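Local structure of adenylyl-sulfate kinase 1, chloroplastic (Arabidopsis thaliana, 3UIE) at residues G25-V30 with E88-F93; T40-L45 with C56-G61; I171-E176 with I182-K187. The protein catalyses the ATP-dependent phosphorylation of adenosine 5'-phosphosulfate to 3'-phosphoadenylyl sulfate, the activated sulfate of plants, and works as a disulfide-linked homodimer in the chloroplast. One frame throughout, in Å; residues are numbered along the deposited sequence. Where two conformers were deposited one is given.

Interaction 1 of 3, residues G25-V30 with E88-F93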
# COMPACT_ATOMS: atom_id res chain seq x y z
N GLY A 25 -5.17 5.50 -12.24
CA GLY A 25 -5.08 4.59 -11.12
C GLY A 25 -6.38 3.80 -11.02
O GLY A 25 -7.45 4.34 -11.26
N CYS A 26 -6.29 2.53 -10.67
CA CYS A 26 -7.50 1.73 -10.55
C CYS A 26 -7.17 0.46 -9.80
O CYS A 26 -6.00 0.18 -9.54
CB CYS A 26 -8.10 1.41 -11.93
SG CYS A 26 -6.94 0.62 -13.10
N VAL A 27 -8.19 -0.30 -9.45
CA VAL A 27 -8.00 -1.59 -8.79
C VAL A 27 -8.60 -2.68 -9.67
O VAL A 27 -9.77 -2.60 -10.02
CB VAL A 27 -8.74 -1.62 -7.44
CG1 VAL A 27 -8.59 -2.99 -6.80
CG2 VAL A 27 -8.21 -0.50 -6.52
N ILE A 28 -7.78 -3.66 -10.04
CA ILE A 28 -8.26 -4.83 -10.78
C ILE A 28 -8.34 -5.94 -9.75
O ILE A 28 -7.33 -6.48 -9.32
CB ILE A 28 -7.30 -5.25 -11.91
CG1 ILE A 28 -6.90 -4.05 -12.78
CG2 ILE A 28 -7.90 -6.36 -12.77
CD1 ILE A 28 -8.02 -3.20 -13.25
N TRP A 29 -9.56 -6.27 -9.34
CA TRP A 29 -9.76 -7.21 -8.24
C TRP A 29 -10.02 -8.61 -8.80
O TRP A 29 -11.13 -8.88 -9.30
CB TRP A 29 -10.91 -6.75 -7.32
CG TRP A 29 -10.97 -7.58 -6.09
CD1 TRP A 29 -11.50 -8.84 -5.97
CD2 TRP A 29 -10.39 -7.27 -4.81
NE1 TRP A 29 -11.31 -9.32 -4.69
CE2 TRP A 29 -10.64 -8.37 -3.97
CE3 TRP A 29 -9.72 -6.15 -4.30
CZ2 TRP A 29 -10.22 -8.39 -2.64
CZ3 TRP A 29 -9.31 -6.18 -2.98
CH2 TRP A 29 -9.56 -7.29 -2.16
N VAL A 30 -9.02 -9.48 -8.72
CA VAL A 30 -9.13 -10.84 -9.27
C VAL A 30 -9.48 -11.86 -8.18
O VAL A 30 -8.68 -12.09 -7.26
CB VAL A 30 -7.81 -11.27 -9.96
CG1 VAL A 30 -8.00 -12.61 -10.69
CG2 VAL A 30 -7.34 -10.21 -10.93
N GLU A 88 -8.09 -1.65 1.17
CA GLU A 88 -7.59 -0.34 1.57
C GLU A 88 -6.23 -0.03 0.94
O GLU A 88 -5.97 1.09 0.51
CB GLU A 88 -7.53 -0.21 3.10
CG GLU A 88 -8.94 -0.17 3.77
CD GLU A 88 -9.61 1.21 3.73
OE1 GLU A 88 -9.19 2.12 2.97
OE2 GLU A 88 -10.60 1.39 4.47
N VAL A 89 -5.37 -1.03 0.89
CA VAL A 89 -4.06 -0.81 0.27
C VAL A 89 -4.19 -0.61 -1.24
O VAL A 89 -3.54 0.26 -1.82
CB VAL A 89 -3.10 -1.95 0.58
CG1 VAL A 89 -1.80 -1.78 -0.21
CG2 VAL A 89 -2.81 -1.97 2.10
N ALA A 90 -5.06 -1.39 -1.87
CA ALA A 90 -5.33 -1.23 -3.29
C ALA A 90 -5.83 0.18 -3.60
O ALA A 90 -5.49 0.78 -4.61
CB ALA A 90 -6.36 -2.26 -3.75
N LYS A 91 -6.66 0.72 -2.71
CA LYS A 91 -7.16 2.06 -2.87
C LYS A 91 -6.02 3.08 -2.83
O LYS A 91 -6.02 4.04 -3.60
CB LYS A 91 -8.19 2.37 -1.78
CG LYS A 91 -8.62 3.82 -1.75
CD LYS A 91 -9.74 4.01 -0.77
CE LYS A 91 -10.21 5.44 -0.73
NZ LYS A 91 -11.36 5.60 0.19
N LEU A 92 -5.06 2.87 -1.93
CA LEU A 92 -3.90 3.76 -1.86
C LEU A 92 -3.08 3.69 -3.16
O LEU A 92 -2.64 4.72 -3.69
CB LEU A 92 -3.02 3.42 -0.66
CG LEU A 92 -3.68 3.51 0.71
CD1 LEU A 92 -2.77 2.96 1.80
CD2 LEU A 92 -4.08 4.96 1.03
N PHE A 93 -2.88 2.48 -3.68
CA PHE A 93 -2.16 2.35 -4.94
C PHE A 93 -2.87 3.03 -6.11
O PHE A 93 -2.24 3.67 -6.96
CB PHE A 93 -1.87 0.89 -5.28
CG PHE A 93 -0.60 0.37 -4.66
CD1 PHE A 93 0.61 0.50 -5.33
CD2 PHE A 93 -0.61 -0.23 -3.42
CE1 PHE A 93 1.79 0.02 -4.76
CE2 PHE A 93 0.57 -0.71 -2.85
CZ PHE A 93 1.76 -0.58 -3.53

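Interaction 2 of 3, residues T40-L45 with C56-G61. With ANP (phosphoaminophosphonic acid-adenylate ester), chain E; ADX (adenosine-5'-phosphosulfate), chain D.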
# COMPACT_ATOMS: atom_id res chain seq x y z
N THR A 40 -1.63 -16.41 -12.09
CA THR A 40 -1.13 -16.58 -13.44
C THR A 40 -1.66 -15.47 -14.34
O THR A 40 -0.92 -14.89 -15.15
CB THR A 40 -1.52 -17.94 -13.98
OG1 THR A 40 -0.89 -18.95 -13.18
CG2 THR A 40 -1.06 -18.07 -15.41
N LEU A 41 -2.94 -15.17 -14.21
CA LEU A 41 -3.55 -14.05 -14.92
C LEU A 41 -2.93 -12.71 -14.48
O LEU A 41 -2.61 -11.86 -15.31
CB LEU A 41 -5.06 -14.03 -14.70
CG LEU A 41 -5.65 -12.73 -15.24
CD1 LEU A 41 -5.61 -12.70 -16.76
CD2 LEU A 41 -7.05 -12.50 -14.71
N ALA A 42 -2.77 -12.52 -13.18
CA ALA A 42 -2.18 -11.27 -12.70
C ALA A 42 -0.79 -11.01 -13.31
O ALA A 42 -0.49 -9.90 -13.72
CB ALA A 42 -2.11 -11.23 -11.17
N CYS A 43 0.04 -12.04 -13.35
CA CYS A 43 1.36 -11.91 -13.95
C CYS A 43 1.27 -11.58 -15.43
O CYS A 43 1.90 -10.64 -15.90
CB CYS A 43 2.19 -13.19 -13.74
SG CYS A 43 2.73 -13.48 -12.02
N ALA A 44 0.48 -12.35 -16.18
CA ALA A 44 0.34 -12.12 -17.62
C ALA A 44 -0.09 -10.68 -17.88
O ALA A 44 0.44 -10.02 -18.77
CB ALA A 44 -0.65 -13.12 -18.25
N LEU A 45 -1.06 -10.21 -17.11
CA LEU A 45 -1.56 -8.85 -17.24
C LEU A 45 -0.47 -7.81 -16.97
O LEU A 45 -0.28 -6.86 -17.74
CB LEU A 45 -2.76 -8.64 -16.30
CG LEU A 45 -3.43 -7.28 -16.21
CD1 LEU A 45 -3.91 -6.82 -17.59
CD2 LEU A 45 -4.61 -7.36 -15.24
N CYS A 56 2.01 -1.15 -13.16
CA CYS A 56 1.09 -1.99 -12.39
C CYS A 56 1.79 -2.49 -11.14
O CYS A 56 3.02 -2.54 -11.10
CB CYS A 56 0.65 -3.22 -13.18
SG CYS A 56 -0.21 -2.85 -14.69
N TYR A 57 1.03 -2.90 -10.15
CA TYR A 57 1.62 -3.56 -8.99
C TYR A 57 0.64 -4.62 -8.49
O TYR A 57 -0.53 -4.32 -8.30
CB TYR A 57 1.94 -2.56 -7.88
CG TYR A 57 2.82 -3.22 -6.85
CD1 TYR A 57 4.17 -3.47 -7.13
CD2 TYR A 57 2.30 -3.65 -5.64
CE1 TYR A 57 4.98 -4.12 -6.19
CE2 TYR A 57 3.09 -4.30 -4.71
CZ TYR A 57 4.43 -4.52 -4.99
OH TYR A 57 5.20 -5.16 -4.06
N ILE A 58 1.13 -5.83 -8.24
CA ILE A 58 0.28 -6.94 -7.84
C ILE A 58 0.28 -7.13 -6.33
O ILE A 58 1.33 -7.28 -5.72
CB ILE A 58 0.75 -8.27 -8.48
CG1 ILE A 58 0.67 -8.18 -10.01
CG2 ILE A 58 -0.09 -9.46 -8.00
CD1 ILE A 58 1.30 -9.38 -10.73
N LEU A 59 -0.91 -7.09 -5.73
CA LEU A 59 -1.09 -7.49 -4.34
C LEU A 59 -1.64 -8.91 -4.32
O LEU A 59 -2.84 -9.11 -4.47
CB LEU A 59 -2.08 -6.55 -3.64
CG LEU A 59 -1.70 -5.07 -3.59
CD1 LEU A 59 -2.80 -4.25 -2.91
CD2 LEU A 59 -0.35 -4.90 -2.89
N ASP A 60 -0.77 -9.88 -4.10
CA ASP A 60 -1.19 -11.27 -4.11
C ASP A 60 -1.43 -11.77 -2.70
O ASP A 60 -0.62 -11.55 -1.78
CB ASP A 60 -0.14 -12.13 -4.80
CG ASP A 60 -0.60 -13.56 -4.98
OD1 ASP A 60 -1.34 -13.82 -5.95
OD2 ASP A 60 -0.24 -14.41 -4.15
N GLY A 61 -2.56 -12.44 -2.51
CA GLY A 61 -2.95 -12.91 -1.19
C GLY A 61 -1.84 -13.64 -0.48
O GLY A 61 -1.55 -13.38 0.68
PG ANP E . -4.25 -19.67 -5.22
O1G ANP E . -4.10 -20.93 -4.23
O2G ANP E . -2.96 -18.86 -5.03
O3G ANP E . -5.47 -18.87 -4.86
PB ANP E . -4.50 -19.21 -8.11
O1B ANP E . -3.38 -18.10 -8.11
O2B ANP E . -5.95 -18.79 -8.41
N3B ANP E . -4.20 -20.26 -6.80
PA ANP E . -2.52 -20.11 -10.05
O1A ANP E . -1.39 -20.37 -9.12
O2A ANP E . -2.36 -18.86 -10.86
O3A ANP E . -3.86 -20.18 -9.23
O5' ANP E . -2.71 -21.32 -11.06
C5' ANP E . -2.86 -22.63 -10.63
C4' ANP E . -2.43 -23.61 -11.57
O4' ANP E . -3.29 -23.59 -12.75
C3' ANP E . -1.08 -23.23 -12.01
O3' ANP E . -0.21 -24.34 -11.89
C2' ANP E . -1.20 -22.80 -13.39
O2' ANP E . -0.19 -23.36 -14.19
C1' ANP E . -2.51 -23.30 -13.86
N9 ANP E . -3.14 -22.30 -14.73
C8 ANP E . -3.19 -20.99 -14.45
N7 ANP E . -3.83 -20.39 -15.45
C5 ANP E . -4.18 -21.31 -16.36
C6 ANP E . -4.84 -21.23 -17.57
N6 ANP E . -5.30 -19.94 -18.07
N1 ANP E . -5.04 -22.36 -18.27
C2 ANP E . -4.61 -23.55 -17.80
N3 ANP E . -3.97 -23.66 -16.64
C4 ANP E . -3.74 -22.55 -15.90
SB ADX D . -8.42 -15.28 1.30
O1B ADX D . -8.12 -14.74 2.59
O2B ADX D . -9.63 -16.13 1.40
O3B ADX D . -8.69 -14.22 0.31
PA ADX D . -5.88 -15.69 0.23
O1A ADX D . -5.37 -14.49 0.99
O2A ADX D . -5.90 -15.45 -1.27
O3A ADX D . -7.29 -16.16 0.81
O5' ADX D . -4.91 -16.89 0.56
C5' ADX D . -4.98 -18.06 -0.20
C4' ADX D . -3.79 -18.86 -0.23
O4' ADX D . -3.53 -19.36 1.08
C3' ADX D . -4.01 -20.03 -1.12
O3' ADX D . -3.02 -20.02 -2.11
C2' ADX D . -3.79 -21.17 -0.34
O2' ADX D . -2.61 -21.73 -0.83
C1' ADX D . -3.51 -20.76 1.05
N9 ADX D . -4.41 -21.37 1.99
C8 ADX D . -4.06 -21.93 3.17
N7 ADX D . -5.17 -22.33 3.81
C5 ADX D . -6.23 -22.02 3.04
C6 ADX D . -7.63 -22.19 3.17
N6 ADX D . -8.16 -22.79 4.35
N1 ADX D . -8.45 -21.76 2.18
C2 ADX D . -7.95 -21.18 1.08
N3 ADX D . -6.62 -21.00 0.93
C4 ADX D . -5.75 -21.40 1.88

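Interaction 3 of 3, residues I171-E176 with I182-K187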
# COMPACT_ATOMS: atom_id res chain seq x y z
N ILE A 171 -15.65 -8.34 -15.51
CA ILE A 171 -15.02 -9.28 -16.42
C ILE A 171 -15.07 -10.69 -15.84
O ILE A 171 -14.76 -10.89 -14.67
CB ILE A 171 -13.54 -8.93 -16.67
CG1 ILE A 171 -13.39 -7.49 -17.15
CG2 ILE A 171 -12.92 -9.87 -17.70
CD1 ILE A 171 -11.90 -7.08 -17.34
N SER A 172 -15.52 -11.65 -16.64
CA SER A 172 -15.47 -13.06 -16.25
C SER A 172 -14.52 -13.81 -17.18
O SER A 172 -14.62 -13.69 -18.39
CB SER A 172 -16.86 -13.69 -16.30
OG SER A 172 -16.84 -14.99 -15.74
N LEU A 173 -13.61 -14.59 -16.60
CA LEU A 173 -12.59 -15.28 -17.40
C LEU A 173 -12.58 -16.77 -17.14
O LEU A 173 -13.00 -17.23 -16.08
CB LEU A 173 -11.19 -14.71 -17.09
CG LEU A 173 -10.95 -13.22 -17.35
CD1 LEU A 173 -9.59 -12.84 -16.78
CD2 LEU A 173 -11.00 -12.93 -18.83
N GLY A 174 -12.10 -17.53 -18.12
CA GLY A 174 -11.75 -18.92 -17.88
C GLY A 174 -12.87 -19.91 -18.14
O GLY A 174 -12.62 -21.11 -18.16
N ARG A 175 -14.08 -19.40 -18.31
CA ARG A 175 -15.21 -20.27 -18.64
C ARG A 175 -15.14 -20.59 -20.12
O ARG A 175 -15.30 -19.71 -20.98
CB ARG A 175 -16.54 -19.60 -18.28
CG ARG A 175 -17.78 -20.40 -18.67
CD ARG A 175 -17.81 -21.78 -18.03
NE ARG A 175 -17.82 -21.73 -16.57
CZ ARG A 175 -18.06 -22.78 -15.80
NH1 ARG A 175 -18.32 -23.96 -16.34
NH2 ARG A 175 -18.04 -22.65 -14.48
N GLU A 176 -14.91 -21.87 -20.40
CA GLU A 176 -14.49 -22.37 -21.70
C GLU A 176 -13.23 -23.17 -21.42
O GLU A 176 -12.72 -23.15 -20.29
CB GLU A 176 -14.20 -21.24 -22.69
CG GLU A 176 -13.88 -21.70 -24.11
CD GLU A 176 -15.04 -22.41 -24.77
OE1 GLU A 176 -16.15 -22.14 -25.30
OE2 GLU A 176 -14.90 -23.61 -25.10
N ILE A 182 -2.33 -15.57 -21.59
CA ILE A 182 -2.07 -14.42 -22.46
C ILE A 182 -3.36 -13.93 -23.12
O ILE A 182 -3.61 -12.73 -23.17
CB ILE A 182 -1.00 -14.72 -23.53
CG1 ILE A 182 0.38 -14.83 -22.87
CG2 ILE A 182 -0.94 -13.60 -24.55
CD1 ILE A 182 1.49 -15.17 -23.87
N GLU A 183 -4.17 -14.85 -23.63
CA GLU A 183 -5.41 -14.41 -24.25
C GLU A 183 -6.28 -13.74 -23.21
O GLU A 183 -6.91 -12.72 -23.48
CB GLU A 183 -6.18 -15.54 -24.95
CG GLU A 183 -7.50 -15.06 -25.53
CD GLU A 183 -8.09 -15.99 -26.58
OE1 GLU A 183 -7.69 -17.18 -26.65
OE2 GLU A 183 -8.94 -15.52 -27.36
N MET A 184 -6.31 -14.30 -22.00
CA MET A 184 -7.12 -13.68 -20.95
C MET A 184 -6.63 -12.28 -20.57
O MET A 184 -7.44 -11.38 -20.35
CB MET A 184 -7.21 -14.57 -19.71
CG MET A 184 -8.07 -15.80 -19.94
SD MET A 184 -8.30 -16.76 -18.44
CE MET A 184 -6.64 -17.06 -17.95
N ALA A 185 -5.31 -12.10 -20.48
CA ALA A 185 -4.77 -10.78 -20.21
C ALA A 185 -5.12 -9.82 -21.34
O ALA A 185 -5.38 -8.64 -21.11
CB ALA A 185 -3.24 -10.84 -19.97
N GLU A 186 -5.14 -10.32 -22.58
CA GLU A 186 -5.48 -9.46 -23.71
C GLU A 186 -6.90 -8.92 -23.54
O GLU A 186 -7.15 -7.76 -23.84
CB GLU A 186 -5.35 -10.19 -25.04
CG GLU A 186 -3.91 -10.38 -25.50
CD GLU A 186 -3.81 -11.30 -26.71
OE1 GLU A 186 -4.85 -11.58 -27.34
OE2 GLU A 186 -2.69 -11.74 -27.03
N LYS A 187 -7.81 -9.77 -23.06
CA LYS A 187 -9.20 -9.36 -22.87
C LYS A 187 -9.30 -8.28 -21.79
O LYS A 187 -10.04 -7.31 -21.94
CB LYS A 187 -10.08 -10.56 -22.51
CG LYS A 187 -10.18 -11.61 -23.60
CD LYS A 187 -11.08 -12.76 -23.17
CE LYS A 187 -11.27 -13.77 -24.29
NZ LYS A 187 -12.02 -13.16 -25.43

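Interaction 1 of 3, residues G25-V30 with E88-F93
V27 and A90 touch directly, with no ring between them; the flat groups of the two segments meet other partners. The F93 ring has the carbonyl oxygen of V89, one helical turn earlier, at its edge and in its plane; it also meets the ring of Y57, nearly parallel at about 5°, and stacks on F93 of the second subunit. The W29 indole lies against the ring of F124, tilted by about 25°, and its NE1 is hydrogen-bonded to the hydroxyl of S106.

The contact itself is small, burying 147 Å² in all. V27 presents both branches to the helix: CG1 and CG2 each lie 3.8 Å from A90 CB, so the alanine methyl rests against the fork of the valine. CG1 is anti to the backbone N (chi1 177°), which leaves CG2 on the amide side of the residue. There CG2 also meets the helix backbone, 3.6 Å from A90 O and 4.3 Å from K91 N. No hydrogen bond crosses; this is van der Waals contact throughout. Alanine suits the helix because its short side chain lets the two backbones close to 6.1 Å between V27 CA and A90 CA. A beta-branched valine suits the strand, filling the interval with two methyls and no polar atom to satisfy. K91 starts away from the strand, and its NZ is hydrogen-bonded to the carbonyl oxygen of L118.

Strand 26-31 runs inside the parallel sheet, between 99-103 and 124-129, and A90 also packs on C100 of the former. Helix 76-95 thus lies between this sheet and the second subunit, where E88 forms a salt bridge with R70 of that subunit and V89 packs on its own counterpart there.

Interaction 2 of 3, residues T40-L45 with C56-G61
Apolar contact between A42 and I58 holds helix 38-51 against strand 56-60. I58 puts CG1 anti to its carbonyl carbon (chi1 -61°), and CD1 comes to 3.5 Å from A42 O and 3.9 Å from A42 CB. Its second branch, CG2, stands 4.2 Å from A42 CB, so the isoleucine straddles the small methyl. CD1 also lies near C43 N. Alanine leaves room for this long branch to reach the helix backbone, and isoleucine bridges the 7.0 Å from A42 CA to I58 CA.

No hydrogen bond joins helix and strand; those described here run to ANP and to neighbouring residues. The nucleotide's alpha-phosphate oxygen O2A accepts from T40 N at 2.8 Å, somewhat bent at 146°, and from T40 OG1 at 2.7 Å. The hydroxyl sits beside the backbone N, which brings both donors to one oxygen, while CG2 lies 3.6 Å from N7 of the adenine. An alanine here would leave O2A without its hydroxyl donor and would probably hold phosphate and base less firmly. At the strand's end D60 is the N-cap of the next helix: OD2 makes a weak bond to D62 N, and OD1 is hydrogen-bonded to the hydroxyls of S39 and S103. G61 lies against the substrate phosphate, where a CB would clash with ADX O2A.

C43 packs on C10 of the second subunit, its interchain disulfide partner. Strand 26-31, the P-loop that leads into helix 38-51, and strand 56-60 form the beta-alpha-beta crossover of P-loop kinases, with T40 closing the ATP-binding run 32-40.

Interaction 3 of 3, residues I171-E176 with I182-K187
M184 reaches across to L173 and on to the bound nucleotide, meeting something different at successive atoms. Its CB faces the leucine's CD1 at 4.2 Å. CG leaves anti to the carbonyl carbon (chi1 -71°), and the next torsion is extended, carrying the sulfur out over the strand. There SD lies 3.8 Å from L173 CB and 3.9 Å from G174 N, in packing contact with both. The chain then bends at chi3 (-56°), turning the methyl away from the strand; CE ends about 3 Å from the nearest atom of bound ANP, the exocyclic amino nitrogen of its adenine. Methionine suits this place because an unbranched, flexible and polarisable thioether can meet the leucine with CB and sulfur and the adenine's amino group with its terminal methyl.

L173 crosses M184 obliquely. Besides CD1, its CD2 comes to 4.2 Å from M184 O and 4.3 Å from K187 CD, so the leucine's fork lies against the helix face. K187 contributes only methylene carbons, and its charged end leads off. G174 has a backbone with positive phi (92°) at which a CB would be jammed against the preceding carbonyl oxygen.

No hydrogen bond joins the two segments, which bury 195 Å² between them. Strand 171-173 is the outermost strand on its side of the sheet within the chain, bonded to 124-129, and L173 also touches V127 and M129 there. Helix 181-195 covers it and leans on helix 38-51, where L41 meets both L173 and M184 and where M48 packs on A185.

Overall arrangement
The three contacts share one parallel sheet and bind helices to its two faces. Helix 76-95 of interaction 1 covers one face; helices 38-51 and 181-195, of interactions 2 and 3, cover the other. Interaction 2 is nested within the chain loop closed by interaction 1, and the two touch at A90 N and L59 CD1, 3.8 Å apart; their centres are 12 Å apart. Interaction 3 follows later in sequence, its centre 14 Å from that of interaction 2, joined through L41 and L173. Interactions 2 and 3 both reach ANP, at phosphate and base, and interaction 2 also touches ADX through G61, whereas the side chain of A90 lies about 13 Å from ADX.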